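Local coordinates for protein halocarboxylic acid dehalogenase DehI (Pseudomonas putida, PDB 3BJX) that probably hydrolyses the carbon-halogen bond of alpha-haloacids, as a Group I haloacid dehalogenase built with helices but no strands, at residues S91-K102 / T288-D299; R119-Y127 / G168-V176. All coordinates share one frame; numbering follows the deposited sequence.

Contact 1: residues S91-K102 / T288-D299; sequences SLLNIGPLPNLK and TISIIHITECLD
Leu101 N donates to Cys297 O at 3.0 Å, fairly straight at 158°, though the donor stands above the carbonyl plane. This is the one direct hydrogen bond between 91-102 and 288-299, and it joins the start of helix 101-107 to the last turn of helix 267-299; just before it, Asn100, at the N-cap of helix 101-107, accepts from Glu103 N with OD1. At the far end of the contact, water does the bridging. One water donates to both Ser91 O and Ile289 O. A second accepts from Leu93 N, sits in the plane of the His293 ring at ND1, 2.8 Å away, and donates to Glu296 OE1 at 2.6 Å. Residues 91-100 form the loop that joins helix 78-90 to helix 101-107, running along the C-terminal part of helix 267-299, with a cis peptide before Pro97 at its outer bend. Glu296 reaches the second water on an extended chain whose CG lies anti to the backbone N (chi1 -171°), and its carboxylate is flanked by Leu92 CD2 and by Leu98 CD1, the latter 3.3 Å from OE2. With an alanine here the water would probably lose its carboxylate acceptor, and Leu98 CD1 its neighbour at OE2, while Leu92 CD2 would keep only Ile292 CG2 of the long helix. Beyond it, Leu98 CD2 approaches His293 CE1 to 3.7 Å, while Leu93 CD1 lies over one face of the ring. Pro99 CG touches Cys297 SG at 3.6 Å. Near the start, Ile292 CD1 presses on Ser91 CB, a tight 3.4 Å.

Contact 2: residues R119-Y127 / G168-V176; sequences RRVLYAFNY and GMDPLLPLV
Asp170 OD2 takes both terminal nitrogens of Arg120: NH1 at 2.7 Å along a nearly straight bond (164°), and NH2 at 3.2 Å in a weak, more bent one. The carboxylate oxygen lies in the guanidinium plane, at its edge, yet the two flat groups are turned 65° against each other, and NH1 comes to OD2 from above the carboxylate plane. A bend in the arginine chain at chi3 (85°) swings the guanidinium toward the loop, where NH2 also passes 3.5 Å from Gly168 O. Inward of this salt bridge the contact is apolar. Leu173 puts its two methyls against the helix: CD1 meets Ala124 CB at 3.7 Å, CD2 meets Val121 CG2 at 4.0 Å, and both come close to Phe125 CE2. Met169, present as selenomethionine, brings its CE to Ala124 CA (4.0 Å) and also reaches Tyr127 CD2. Leu175 CD2 stands at the edge of the Phe125 ring, near its plane. Helix 203-208 adds Ala207, which touches Val121, Leu173 and Leu175. What results is an irregular loop, between helices 155-158 and 183-195, laid across one side of the long helix 112-143, with an apolar seam beside a charged rim.

In the fold
Contact 1 and contact 2 have centres about 18 Å apart, but they meet where helices 112-143 and 267-299 pack together. Asp299, closing the long helix of contact 1, forms a salt bridge from OD1 to Arg119 NH2 (2.8 Å), and its OD2 probably hydrogen-bonds to Tyr123 OH. Farther along, Thr295 CG2 packs on Tyr123 CE1 at 3.5 Å, and Asn126 ND2 is hydrogen-bonded to Thr295 OG1. Helix 112-143 therefore carries the loop 168-176 on one side and helix 267-299 on another. In sequence, contact 2 is nested within the span closed by contact 1. A bound sulfate, probably from the crystallisation liquor, lies about 4 Å from the side chain of Phe125, a residue of contact 2.

Contact 1: residues S91-K102 / T288-D299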
loop_
_atom_site.group_PDB
_atom_site.type_symbol
_atom_site.label_atom_id
_atom_site.label_comp_id
_atom_site.label_asym_id
_atom_site.label_seq_id
_atom_site.Cartn_x
_atom_site.Cartn_y
_atom_site.Cartn_z
ATOM N N SER A 91 5.467 -19.201 -1.275
ATOM C CA SER A 91 6.146 -18.190 -2.120
ATOM C C SER A 91 6.590 -18.672 -3.499
ATOM O O SER A 91 6.884 -17.855 -4.390
ATOM C CB SER A 91 7.358 -17.630 -1.411
ATOM O OG SER A 91 6.995 -17.144 -0.143
ATOM N N LEU A 92 6.663 -19.982 -3.693
ATOM C CA LEU A 92 7.169 -20.475 -4.967
ATOM C C LEU A 92 6.219 -20.166 -6.131
ATOM O O LEU A 92 5.013 -20.365 -6.035
ATOM C CB LEU A 92 7.486 -21.972 -4.907
ATOM C CG LEU A 92 8.635 -22.540 -4.071
ATOM C CD1 LEU A 92 8.474 -24.045 -4.130
ATOM C CD2 LEU A 92 10.015 -22.150 -4.557
ATOM N N LEU A 93 6.787 -19.663 -7.218
ATOM C CA LEU A 93 6.046 -19.450 -8.449
ATOM C C LEU A 93 6.109 -20.679 -9.345
ATOM O O LEU A 93 7.178 -21.259 -9.581
ATOM C CB LEU A 93 6.579 -18.232 -9.193
ATOM C CG LEU A 93 6.361 -16.864 -8.557
ATOM C CD1 LEU A 93 7.307 -15.844 -9.190
ATOM C CD2 LEU A 93 4.901 -16.411 -8.684
ATOM N N ASN A 94 4.954 -21.079 -9.848
ATOM C CA ASN A 94 4.879 -22.220 -10.743
ATOM C C ASN A 94 5.173 -21.741 -12.150
ATOM O O ASN A 94 4.244 -21.495 -12.930
ATOM C CB ASN A 94 3.486 -22.822 -10.677
ATOM C CG ASN A 94 3.470 -24.272 -11.044
ATOM O OD1 ASN A 94 4.390 -25.018 -10.699
ATOM N ND2 ASN A 94 2.414 -24.696 -11.744
ATOM N N ILE A 95 6.457 -21.582 -12.465
ATOM C CA ILE A 95 6.858 -20.935 -13.720
ATOM C C ILE A 95 7.467 -21.911 -14.731
ATOM O O ILE A 95 6.852 -22.145 -15.764
ATOM C CB ILE A 95 7.724 -19.657 -13.466
ATOM C CG1 ILE A 95 6.821 -18.513 -13.018
ATOM C CG2 ILE A 95 8.487 -19.225 -14.707
ATOM C CD1 ILE A 95 7.567 -17.362 -12.416
ATOM N N GLY A 96 8.649 -22.463 -14.435
ATOM C CA GLY A 96 9.327 -23.476 -15.273
ATOM C C GLY A 96 9.509 -23.220 -16.778
ATOM O O GLY A 96 8.759 -22.433 -17.376
ATOM N N PRO A 97 10.576 -23.804 -17.392
ATOM C CA PRO A 97 11.800 -24.244 -16.723
ATOM C C PRO A 97 12.514 -22.968 -16.319
ATOM O O PRO A 97 12.137 -21.899 -16.808
ATOM C CB PRO A 97 12.578 -24.942 -17.843
ATOM C CG PRO A 97 12.096 -24.282 -19.102
ATOM C CD PRO A 97 10.630 -24.065 -18.848
ATOM N N LEU A 98 13.525 -23.053 -15.459
ATOM C CA LEU A 98 14.153 -21.838 -14.935
ATOM C C LEU A 98 15.544 -21.587 -15.495
ATOM O O LEU A 98 16.212 -22.531 -15.903
ATOM C CB LEU A 98 14.175 -21.876 -13.402
ATOM C CG LEU A 98 12.776 -21.859 -12.748
ATOM C CD1 LEU A 98 12.909 -21.923 -11.268
ATOM C CD2 LEU A 98 11.930 -20.643 -13.168
ATOM N N PRO A 99 15.981 -20.308 -15.547
ATOM C CA PRO A 99 17.403 -20.034 -15.801
ATOM C C PRO A 99 18.283 -20.815 -14.828
ATOM O O PRO A 99 18.031 -20.784 -13.633
ATOM C CB PRO A 99 17.551 -18.521 -15.487
ATOM C CG PRO A 99 16.210 -18.060 -14.919
ATOM C CD PRO A 99 15.191 -19.072 -15.388
ATOM N N ASN A 100 19.302 -21.516 -15.314
ATOM C CA ASN A 100 20.281 -22.098 -14.394
ATOM C C ASN A 100 21.227 -20.996 -13.907
ATOM O O ASN A 100 22.234 -20.695 -14.551
ATOM C CB ASN A 100 21.024 -23.283 -15.027
ATOM C CG ASN A 100 22.077 -23.888 -14.103
ATOM O OD1 ASN A 100 22.980 -23.193 -13.632
ATOM N ND2 ASN A 100 21.972 -25.185 -13.848
ATOM N N LEU A 101 20.878 -20.390 -12.775
ATOM C CA LEU A 101 21.587 -19.213 -12.231
ATOM C C LEU A 101 23.048 -19.452 -11.802
ATOM O O LEU A 101 23.882 -18.559 -11.914
ATOM C CB LEU A 101 20.794 -18.584 -11.075
ATOM C CG LEU A 101 21.267 -17.252 -10.491
ATOM C CD1 LEU A 101 21.546 -16.183 -11.575
ATOM C CD2 LEU A 101 20.233 -16.752 -9.495
ATOM N N LYS A 102 23.341 -20.650 -11.312
ATOM C CA LYS A 102 24.696 -21.023 -10.942
ATOM C C LYS A 102 25.650 -21.005 -12.145
ATOM O O LYS A 102 26.669 -20.330 -12.103
ATOM C CB LYS A 102 24.665 -22.388 -10.272
ATOM C CG LYS A 102 26.001 -22.908 -9.809
ATOM C CD LYS A 102 25.854 -24.318 -9.229
ATOM C CE LYS A 102 24.526 -24.470 -8.466
ATOM N NZ LYS A 102 24.728 -25.183 -7.180
ATOM N N THR A 288 9.587 -11.297 -0.414
ATOM C CA THR A 288 9.580 -12.711 -0.057
ATOM C C THR A 288 9.570 -13.588 -1.328
ATOM O O THR A 288 10.353 -14.543 -1.450
ATOM C CB THR A 288 8.405 -13.119 0.920
ATOM O OG1 THR A 288 8.570 -12.494 2.202
ATOM C CG2 THR A 288 8.417 -14.633 1.154
ATOM N N ILE A 289 8.695 -13.258 -2.274
ATOM C CA ILE A 289 8.622 -13.991 -3.544
ATOM C C ILE A 289 9.855 -13.848 -4.438
ATOM O O ILE A 289 10.312 -14.837 -5.015
ATOM C CB ILE A 289 7.352 -13.578 -4.366
ATOM C CG1 ILE A 289 6.073 -13.936 -3.604
ATOM C CG2 ILE A 289 7.346 -14.232 -5.735
ATOM C CD1 ILE A 289 4.877 -13.122 -4.071
ATOM N N SER A 290 10.356 -12.616 -4.605
ATOM C CA SER A 290 11.415 -12.334 -5.576
ATOM C C SER A 290 12.707 -13.091 -5.241
ATOM O O SER A 290 13.407 -13.604 -6.140
ATOM C CB SER A 290 11.720 -10.827 -5.613
ATOM O OG SER A 290 10.683 -10.072 -6.216
ATOM N N ILE A 291 13.024 -13.120 -3.942
ATOM C CA ILE A 291 14.277 -13.687 -3.421
ATOM C C ILE A 291 14.211 -15.202 -3.366
ATOM O O ILE A 291 15.194 -15.874 -3.672
ATOM C CB ILE A 291 14.677 -13.053 -2.031
ATOM C CG1 ILE A 291 14.848 -11.529 -2.171
ATOM C CG2 ILE A 291 15.920 -13.704 -1.440
ATOM C CD1 ILE A 291 15.940 -11.072 -3.088
ATOM N N ILE A 292 13.049 -15.743 -3.004
ATOM C CA ILE A 292 12.853 -17.173 -3.115
ATOM C C ILE A 292 12.929 -17.593 -4.580
ATOM O O ILE A 292 13.492 -18.639 -4.883
ATOM C CB ILE A 292 11.527 -17.649 -2.431
ATOM C CG1 ILE A 292 11.725 -17.698 -0.912
ATOM C CG2 ILE A 292 11.082 -19.034 -2.948
ATOM C CD1 ILE A 292 10.510 -18.038 -0.163
ATOM N N HIS A 293 12.382 -16.773 -5.488
ATOM C CA HIS A 293 12.557 -17.029 -6.919
ATOM C C HIS A 293 13.997 -17.101 -7.365
ATOM O O HIS A 293 14.374 -18.046 -8.036
ATOM C CB HIS A 293 11.812 -16.042 -7.809
ATOM C CG HIS A 293 11.703 -16.514 -9.227
ATOM N ND1 HIS A 293 11.063 -17.689 -9.569
ATOM C CD2 HIS A 293 12.176 -15.989 -10.384
ATOM C CE1 HIS A 293 11.136 -17.855 -10.878
ATOM N NE2 HIS A 293 11.809 -16.842 -11.393
ATOM N N ILE A 294 14.804 -16.115 -6.999
ATOM C CA ILE A 294 16.240 -16.145 -7.298
ATOM C C ILE A 294 16.897 -17.399 -6.701
ATOM O O ILE A 294 17.642 -18.093 -7.372
ATOM C CB ILE A 294 16.926 -14.862 -6.761
ATOM C CG1 ILE A 294 16.534 -13.646 -7.609
ATOM C CG2 ILE A 294 18.443 -15.014 -6.692
ATOM C CD1 ILE A 294 16.734 -12.282 -6.911
ATOM N N THR A 295 16.606 -17.683 -5.436
ATOM C CA THR A 295 17.101 -18.893 -4.769
ATOM C C THR A 295 16.768 -20.168 -5.522
ATOM O O THR A 295 17.613 -21.059 -5.636
ATOM C CB THR A 295 16.584 -18.984 -3.334
ATOM O OG1 THR A 295 16.789 -17.716 -2.695
ATOM C CG2 THR A 295 17.327 -20.052 -2.546
ATOM N N GLU A 296 15.547 -20.239 -6.048
ATOM C CA GLU A 296 15.082 -21.402 -6.790
ATOM C C GLU A 296 15.845 -21.577 -8.111
ATOM O O GLU A 296 16.125 -22.699 -8.531
ATOM C CB GLU A 296 13.579 -21.287 -7.046
ATOM C CG GLU A 296 12.936 -22.544 -7.616
ATOM C CD GLU A 296 11.509 -22.332 -8.094
ATOM O OE1 GLU A 296 10.838 -21.334 -7.711
ATOM O OE2 GLU A 296 11.053 -23.180 -8.880
ATOM N N CYS A 297 16.160 -20.466 -8.769
ATOM C CA CYS A 297 16.924 -20.489 -10.003
ATOM C C CYS A 297 18.329 -20.945 -9.728
ATOM O O CYS A 297 18.992 -21.446 -10.626
ATOM C CB CYS A 297 16.980 -19.109 -10.637
ATOM S SG CYS A 297 15.458 -18.572 -11.433
ATOM N N LEU A 298 18.778 -20.778 -8.480
ATOM C CA LEU A 298 20.121 -21.179 -8.079
ATOM C C LEU A 298 20.194 -22.637 -7.617
ATOM O O LEU A 298 21.031 -23.391 -8.114
ATOM C CB LEU A 298 20.677 -20.252 -6.995
ATOM C CG LEU A 298 22.180 -20.403 -6.697
ATOM C CD1 LEU A 298 23.018 -19.922 -7.873
ATOM C CD2 LEU A 298 22.594 -19.685 -5.399
ATOM N N ASP A 299 19.319 -23.011 -6.680
ATOM C CA ASP A 299 19.405 -24.289 -5.968
ATOM C C ASP A 299 18.212 -25.231 -6.180
ATOM O O ASP A 299 18.261 -26.382 -5.742
ATOM C CB ASP A 299 19.505 -24.047 -4.459
ATOM C CG ASP A 299 20.792 -23.378 -4.035
ATOM O OD1 ASP A 299 21.803 -23.364 -4.780
ATOM O OD2 ASP A 299 20.784 -22.855 -2.911
HETATM O O HOH W 1 9.271 -17.363 -5.416
HETATM O O HOH W 2 9.626 -19.016 -7.508
HETATM O O HOH W 3 22.626 -25.776 -6.137
#

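Contact 2: residues R119-Y127 / G168-V176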
loop_
_atom_site.group_PDB
_atom_site.type_symbol
_atom_site.label_atom_id
_atom_site.label_comp_id
_atom_site.label_asym_id
_atom_site.label_seq_id
_atom_site.Cartn_x
_atom_site.Cartn_y
_atom_site.Cartn_z
ATOM N N ARG A 119 24.477 -17.171 -1.894
ATOM C CA ARG A 119 23.615 -18.163 -1.227
ATOM C C ARG A 119 23.378 -17.941 0.287
ATOM O O ARG A 119 22.250 -18.097 0.760
ATOM C CB ARG A 119 24.183 -19.584 -1.487
ATOM C CG ARG A 119 23.451 -20.704 -0.785
ATOM C CD ARG A 119 24.033 -22.058 -1.085
ATOM N NE ARG A 119 23.825 -22.479 -2.473
ATOM C CZ ARG A 119 24.804 -22.620 -3.366
ATOM N NH1 ARG A 119 26.060 -22.374 -3.023
ATOM N NH2 ARG A 119 24.536 -23.006 -4.604
ATOM N N ARG A 120 24.434 -17.610 1.035
ATOM C CA ARG A 120 24.336 -17.401 2.490
ATOM C C ARG A 120 23.390 -16.253 2.793
ATOM O O ARG A 120 22.570 -16.335 3.718
ATOM C CB ARG A 120 25.714 -17.131 3.120
ATOM C CG ARG A 120 26.659 -18.351 3.144
ATOM C CD ARG A 120 28.007 -18.107 3.867
ATOM N NE ARG A 120 27.926 -18.306 5.326
ATOM C CZ ARG A 120 28.104 -17.342 6.234
ATOM N NH1 ARG A 120 28.365 -16.089 5.846
ATOM N NH2 ARG A 120 28.015 -17.616 7.536
ATOM N N VAL A 121 23.535 -15.191 2.005
ATOM C CA VAL A 121 22.706 -13.987 2.033
ATOM C C VAL A 121 21.277 -14.307 1.605
ATOM O O VAL A 121 20.313 -13.974 2.303
ATOM C CB VAL A 121 23.314 -12.884 1.079
ATOM C CG1 VAL A 121 22.317 -11.720 0.821
ATOM C CG2 VAL A 121 24.667 -12.391 1.613
ATOM N N LEU A 122 21.133 -14.968 0.459
ATOM C CA LEU A 122 19.808 -15.343 -0.013
ATOM C C LEU A 122 19.045 -16.137 1.073
ATOM O O LEU A 122 17.865 -15.859 1.334
ATOM C CB LEU A 122 19.885 -16.096 -1.351
ATOM C CG LEU A 122 20.345 -15.375 -2.633
ATOM C CD1 LEU A 122 20.605 -16.391 -3.756
ATOM C CD2 LEU A 122 19.340 -14.334 -3.091
ATOM N N TYR A 123 19.733 -17.067 1.739
ATOM C CA TYR A 123 19.116 -17.936 2.775
ATOM C C TYR A 123 18.702 -17.214 4.049
ATOM O O TYR A 123 17.658 -17.540 4.641
ATOM C CB TYR A 123 20.049 -19.099 3.133
ATOM C CG TYR A 123 20.038 -20.242 2.129
ATOM C CD1 TYR A 123 19.700 -20.015 0.776
ATOM C CD2 TYR A 123 20.374 -21.526 2.510
ATOM C CE1 TYR A 123 19.691 -21.029 -0.150
ATOM C CE2 TYR A 123 20.368 -22.553 1.582
ATOM C CZ TYR A 123 20.023 -22.285 0.250
ATOM O OH TYR A 123 20.003 -23.273 -0.687
ATOM N N ALA A 124 19.522 -16.263 4.498
ATOM C CA ALA A 124 19.192 -15.481 5.682
ATOM C C ALA A 124 17.906 -14.707 5.458
ATOM O O ALA A 124 17.129 -14.499 6.397
ATOM C CB ALA A 124 20.334 -14.510 6.042
ATOM N N PHE A 125 17.711 -14.241 4.229
ATOM C CA PHE A 125 16.555 -13.447 3.873
ATOM C C PHE A 125 15.342 -14.305 3.655
ATOM O O PHE A 125 14.275 -13.943 4.130
ATOM C CB PHE A 125 16.812 -12.559 2.650
ATOM C CG PHE A 125 17.567 -11.317 2.977
ATOM C CD1 PHE A 125 16.935 -10.264 3.583
ATOM C CD2 PHE A 125 18.930 -11.226 2.721
ATOM C CE1 PHE A 125 17.639 -9.125 3.915
ATOM C CE2 PHE A 125 19.629 -10.094 3.061
ATOM C CZ PHE A 125 18.994 -9.049 3.665
ATOM N N ASN A 126 15.502 -15.417 2.924
ATOM C CA ASN A 126 14.458 -16.448 2.809
ATOM C C ASN A 126 13.875 -16.852 4.142
ATOM O O ASN A 126 12.674 -17.063 4.239
ATOM C CB ASN A 126 14.970 -17.689 2.065
ATOM C CG ASN A 126 15.260 -17.401 0.624
ATOM O OD1 ASN A 126 14.847 -16.351 0.124
ATOM N ND2 ASN A 126 15.986 -18.297 -0.055
ATOM N N TYR A 127 14.732 -16.948 5.160
ATOM C CA TYR A 127 14.312 -17.280 6.515
ATOM C C TYR A 127 13.549 -16.163 7.232
ATOM O O TYR A 127 12.520 -16.421 7.853
ATOM C CB TYR A 127 15.503 -17.733 7.381
ATOM C CG TYR A 127 15.080 -18.089 8.778
ATOM C CD1 TYR A 127 14.432 -19.292 9.027
ATOM C CD2 TYR A 127 15.281 -17.216 9.838
ATOM C CE1 TYR A 127 14.010 -19.636 10.296
ATOM C CE2 TYR A 127 14.851 -17.546 11.136
ATOM C CZ TYR A 127 14.213 -18.772 11.352
ATOM O OH TYR A 127 13.766 -19.159 12.609
ATOM N N GLY A 168 24.892 -21.526 10.968
ATOM C CA GLY A 168 25.272 -21.125 9.606
ATOM C C GLY A 168 25.015 -19.660 9.260
ATOM O O GLY A 168 24.937 -19.290 8.083
HETATM N N MSE A 169 24.891 -18.821 10.283
HETATM C CA MSE A 169 24.461 -17.448 10.085
HETATM C C MSE A 169 25.253 -16.437 10.917
HETATM O O MSE A 169 25.358 -16.551 12.144
HETATM C CB MSE A 169 22.969 -17.344 10.374
HETATM C CG MSE A 169 22.347 -16.047 9.969
HETATM SE SE MSE A 169 20.672 -15.855 10.921
HETATM C CE MSE A 169 19.404 -16.478 9.565
ATOM N N ASP A 170 25.813 -15.454 10.215
ATOM C CA ASP A 170 26.549 -14.360 10.834
ATOM C C ASP A 170 25.526 -13.452 11.480
ATOM O O ASP A 170 24.469 -13.223 10.890
ATOM C CB ASP A 170 27.380 -13.609 9.785
ATOM C CG ASP A 170 28.551 -14.444 9.260
ATOM O OD1 ASP A 170 29.269 -15.049 10.099
ATOM O OD2 ASP A 170 28.749 -14.499 8.019
ATOM N N PRO A 171 25.820 -12.955 12.698
ATOM C CA PRO A 171 24.875 -12.160 13.515
ATOM C C PRO A 171 24.346 -10.867 12.851
ATOM O O PRO A 171 23.213 -10.430 13.145
ATOM C CB PRO A 171 25.697 -11.823 14.770
ATOM C CG PRO A 171 27.147 -11.965 14.319
ATOM C CD PRO A 171 27.112 -13.135 13.385
ATOM N N LEU A 172 25.151 -10.273 11.966
ATOM C CA LEU A 172 24.795 -9.006 11.330
ATOM C C LEU A 172 25.309 -8.925 9.889
ATOM O O LEU A 172 26.507 -8.812 9.649
ATOM C CB LEU A 172 25.282 -7.823 12.195
ATOM C CG LEU A 172 24.672 -6.414 12.123
ATOM C CD1 LEU A 172 23.165 -6.375 12.031
ATOM C CD2 LEU A 172 25.111 -5.628 13.349
ATOM N N LEU A 173 24.377 -9.001 8.941
ATOM C CA LEU A 173 24.645 -8.966 7.501
ATOM C C LEU A 173 24.938 -7.536 7.011
ATOM O O LEU A 173 24.171 -6.627 7.318
ATOM C CB LEU A 173 23.405 -9.510 6.788
ATOM C CG LEU A 173 23.524 -10.491 5.629
ATOM C CD1 LEU A 173 22.418 -11.483 5.713
ATOM C CD2 LEU A 173 23.496 -9.729 4.307
ATOM N N PRO A 174 26.055 -7.319 6.272
ATOM C CA PRO A 174 26.384 -5.980 5.741
ATOM C C PRO A 174 25.525 -5.510 4.553
ATOM O O PRO A 174 25.542 -6.108 3.480
ATOM C CB PRO A 174 27.844 -6.122 5.282
ATOM C CG PRO A 174 28.039 -7.548 5.034
ATOM C CD PRO A 174 27.099 -8.310 5.934
ATOM N N LEU A 175 24.836 -4.395 4.734
ATOM C CA LEU A 175 24.021 -3.835 3.683
ATOM C C LEU A 175 24.699 -2.603 3.126
ATOM O O LEU A 175 25.219 -1.785 3.894
ATOM C CB LEU A 175 22.645 -3.469 4.245
ATOM C CG LEU A 175 21.922 -4.484 5.112
ATOM C CD1 LEU A 175 20.615 -3.898 5.517
ATOM C CD2 LEU A 175 21.667 -5.810 4.393
ATOM N N VAL A 176 24.680 -2.462 1.801
ATOM C CA VAL A 176 25.188 -1.271 1.131
ATOM C C VAL A 176 24.332 -0.057 1.493
ATOM O O VAL A 176 23.106 -0.084 1.343
ATOM C CB VAL A 176 25.218 -1.454 -0.414
ATOM C CG1 VAL A 176 25.552 -0.135 -1.132
ATOM C CG2 VAL A 176 26.225 -2.544 -0.801
#